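Stress responsive alpha-beta protein (Jannaschia sp., PDB 3BB5) is of unknown function but forms a dimer of ferredoxin-like alpha-beta subunits and belongs to the stress-responsive A/B barrel family. Local coordinates at residues E40-L45 against Y73-L78. Numbering follows the deposited sequence.
Sequences EAMAIL and YPYGFL
M42 carries most of this contact, reaching down from helix 34-48 between Y75 and F77 of strand 75-81. It is modelled as selenomethionine, with SE in place of sulfur. Its chain leaves the helix with CG beside the backbone N; a first bend, at chi2, leaves SE at the strand-facing end, and a second, at chi3 (89°), turns CE to run alongside F77. M42 CG lies 3.9 Å from Y75 CE1, chain and ring passing alongside one another in opposite senses. M42 SE meets F77 at the CD1 corner, 3.7 Å away, and stands 4.4 Å from the ring centroid, 41° off the normal: a Met-aromatic contact of oblique geometry. The terminal methyl turns aside, placing M42 CE 3.7 Å from F77 CE1.

One turn on, L45 adds a lighter touch, its CD1 placed over one face of F77 at 4.2 Å from CZ. With CG lodged between its own backbone N and carbonyl carbon, the F77 ring stands up toward the helix, where M42 and L45 both meet it.

Helix and strand run almost parallel, 9° apart, with axes 11.1 Å from each other, the helix packed along one face of the antiparallel sheet of this ferredoxin-like fold. H60 of strand 55-62 touches both M42 and F77, while A99 of helix 94-105 meets L45.

No hydrogen bond links the two segments. Cohesion probably rests on apolar burial and dispersion, including the polarisable selenium (sulfur in ordinary methionine) beside the ring, while Y75 OH, a polar end at this buried interface, is satisfied by its hydrogen bond with H60 ND1.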
loop_
_atom_site.group_PDB
_atom_site.type_symbol
_atom_site.label_atom_id
_atom_site.label_comp_id
_atom_site.label_asym_id
_atom_site.label_seq_id
_atom_site.Cartn_x
_atom_site.Cartn_y
_atom_site.Cartn_z
ATOM N N GLU A 40 1.742 -20.018 1.562
ATOM C CA GLU A 40 0.629 -20.830 1.009
ATOM C C GLU A 40 -0.608 -19.978 0.683
ATOM O O GLU A 40 -1.252 -20.183 -0.356
ATOM C CB GLU A 40 0.234 -21.995 1.934
ATOM C CG GLU A 40 0.655 -23.445 1.451
ATOM N N ALA A 41 -0.957 -19.040 1.564
ATOM C CA ALA A 41 -2.078 -18.115 1.310
ATOM C C ALA A 41 -1.824 -17.253 0.056
ATOM O O ALA A 41 -2.713 -17.056 -0.738
ATOM C CB ALA A 41 -2.339 -17.257 2.507
HETATM N N MSE A 42 -0.595 -16.782 -0.135
HETATM C CA MSE A 42 -0.237 -16.074 -1.365
HETATM C C MSE A 42 -0.386 -16.904 -2.658
HETATM O O MSE A 42 -0.871 -16.354 -3.650
HETATM C CB MSE A 42 1.182 -15.502 -1.276
HETATM C CG MSE A 42 1.371 -14.426 -0.166
HETATM SE SE MSE A 42 0.099 -12.958 -0.208
HETATM C CE MSE A 42 -1.335 -13.611 0.891
ATOM N N ALA A 43 0.004 -18.194 -2.635
ATOM C CA ALA A 43 -0.206 -19.107 -3.763
ATOM C C ALA A 43 -1.674 -19.351 -4.005
ATOM O O ALA A 43 -2.097 -19.469 -5.155
ATOM C CB ALA A 43 0.509 -20.456 -3.539
ATOM N N ILE A 44 -2.455 -19.441 -2.930
ATOM C CA ILE A 44 -3.908 -19.582 -3.050
ATOM C C ILE A 44 -4.550 -18.331 -3.729
ATOM O O ILE A 44 -5.355 -18.448 -4.649
ATOM C CB ILE A 44 -4.574 -19.923 -1.684
ATOM C CG1 ILE A 44 -4.211 -21.360 -1.271
ATOM C CG2 ILE A 44 -6.093 -19.723 -1.761
ATOM C CD1 ILE A 44 -4.412 -21.717 0.238
ATOM N N LEU A 45 -4.153 -17.151 -3.288
ATOM C CA LEU A 45 -4.594 -15.900 -3.911
ATOM C C LEU A 45 -4.084 -15.639 -5.345
ATOM O O LEU A 45 -4.859 -15.169 -6.181
ATOM C CB LEU A 45 -4.292 -14.752 -2.995
ATOM C CG LEU A 45 -5.029 -14.793 -1.638
ATOM C CD1 LEU A 45 -4.594 -13.589 -0.792
ATOM C CD2 LEU A 45 -6.543 -14.831 -1.820
ATOM N N TYR A 73 5.637 -4.366 9.651
ATOM C CA TYR A 73 4.967 -5.125 8.580
ATOM C C TYR A 73 5.978 -5.655 7.608
ATOM O O TYR A 73 6.293 -4.981 6.630
ATOM C CB TYR A 73 4.030 -4.223 7.812
ATOM C CG TYR A 73 2.967 -3.616 8.657
ATOM C CD1 TYR A 73 1.969 -4.425 9.225
ATOM C CD2 TYR A 73 2.941 -2.229 8.903
ATOM C CE1 TYR A 73 0.983 -3.877 10.015
ATOM C CE2 TYR A 73 1.950 -1.674 9.689
ATOM C CZ TYR A 73 0.967 -2.506 10.240
ATOM O OH TYR A 73 -0.032 -1.985 11.034
ATOM N N PRO A 74 6.496 -6.858 7.858
ATOM C CA PRO A 74 7.544 -7.343 7.000
ATOM C C PRO A 74 7.048 -7.923 5.636
ATOM O O PRO A 74 7.879 -8.253 4.803
ATOM C CB PRO A 74 8.209 -8.421 7.865
ATOM C CG PRO A 74 7.102 -8.961 8.652
ATOM C CD PRO A 74 6.183 -7.814 8.931
ATOM N N TYR A 75 5.733 -8.028 5.422
ATOM C CA TYR A 75 5.186 -8.646 4.191
ATOM C C TYR A 75 3.823 -8.042 3.860
ATOM O O TYR A 75 3.046 -7.695 4.749
ATOM C CB TYR A 75 5.093 -10.198 4.326
ATOM C CG TYR A 75 5.104 -10.941 2.982
ATOM C CD1 TYR A 75 3.929 -11.177 2.290
ATOM C CD2 TYR A 75 6.289 -11.356 2.390
ATOM C CE1 TYR A 75 3.914 -11.818 1.095
ATOM C CE2 TYR A 75 6.283 -12.001 1.160
ATOM C CZ TYR A 75 5.086 -12.224 0.521
ATOM O OH TYR A 75 5.041 -12.854 -0.705
ATOM N N GLY A 76 3.531 -7.886 2.573
ATOM C CA GLY A 76 2.243 -7.336 2.183
ATOM C C GLY A 76 1.821 -7.685 0.795
ATOM O O GLY A 76 2.551 -8.332 0.034
ATOM N N PHE A 77 0.603 -7.304 0.477
ATOM C CA PHE A 77 0.109 -7.489 -0.880
ATOM C C PHE A 77 -0.823 -6.392 -1.315
ATOM O O PHE A 77 -1.213 -5.578 -0.516
ATOM C CB PHE A 77 -0.471 -8.897 -1.098
ATOM C CG PHE A 77 -1.643 -9.258 -0.212
ATOM C CD1 PHE A 77 -1.441 -9.860 1.000
ATOM C CD2 PHE A 77 -2.947 -9.083 -0.651
ATOM C CE1 PHE A 77 -2.514 -10.256 1.780
ATOM C CE2 PHE A 77 -4.010 -9.450 0.107
ATOM C CZ PHE A 77 -3.802 -10.050 1.327
ATOM N N LEU A 78 -1.079 -6.361 -2.623
ATOM C CA LEU A 78 -1.882 -5.350 -3.306
ATOM C C LEU A 78 -2.840 -6.029 -4.296
ATOM O O LEU A 78 -2.396 -6.815 -5.144
ATOM C CB LEU A 78 -0.997 -4.374 -4.085
ATOM C CG LEU A 78 -1.788 -3.138 -4.554
ATOM C CD1 LEU A 78 -1.886 -2.037 -3.419
ATOM C CD2 LEU A 78 -1.234 -2.549 -5.853
#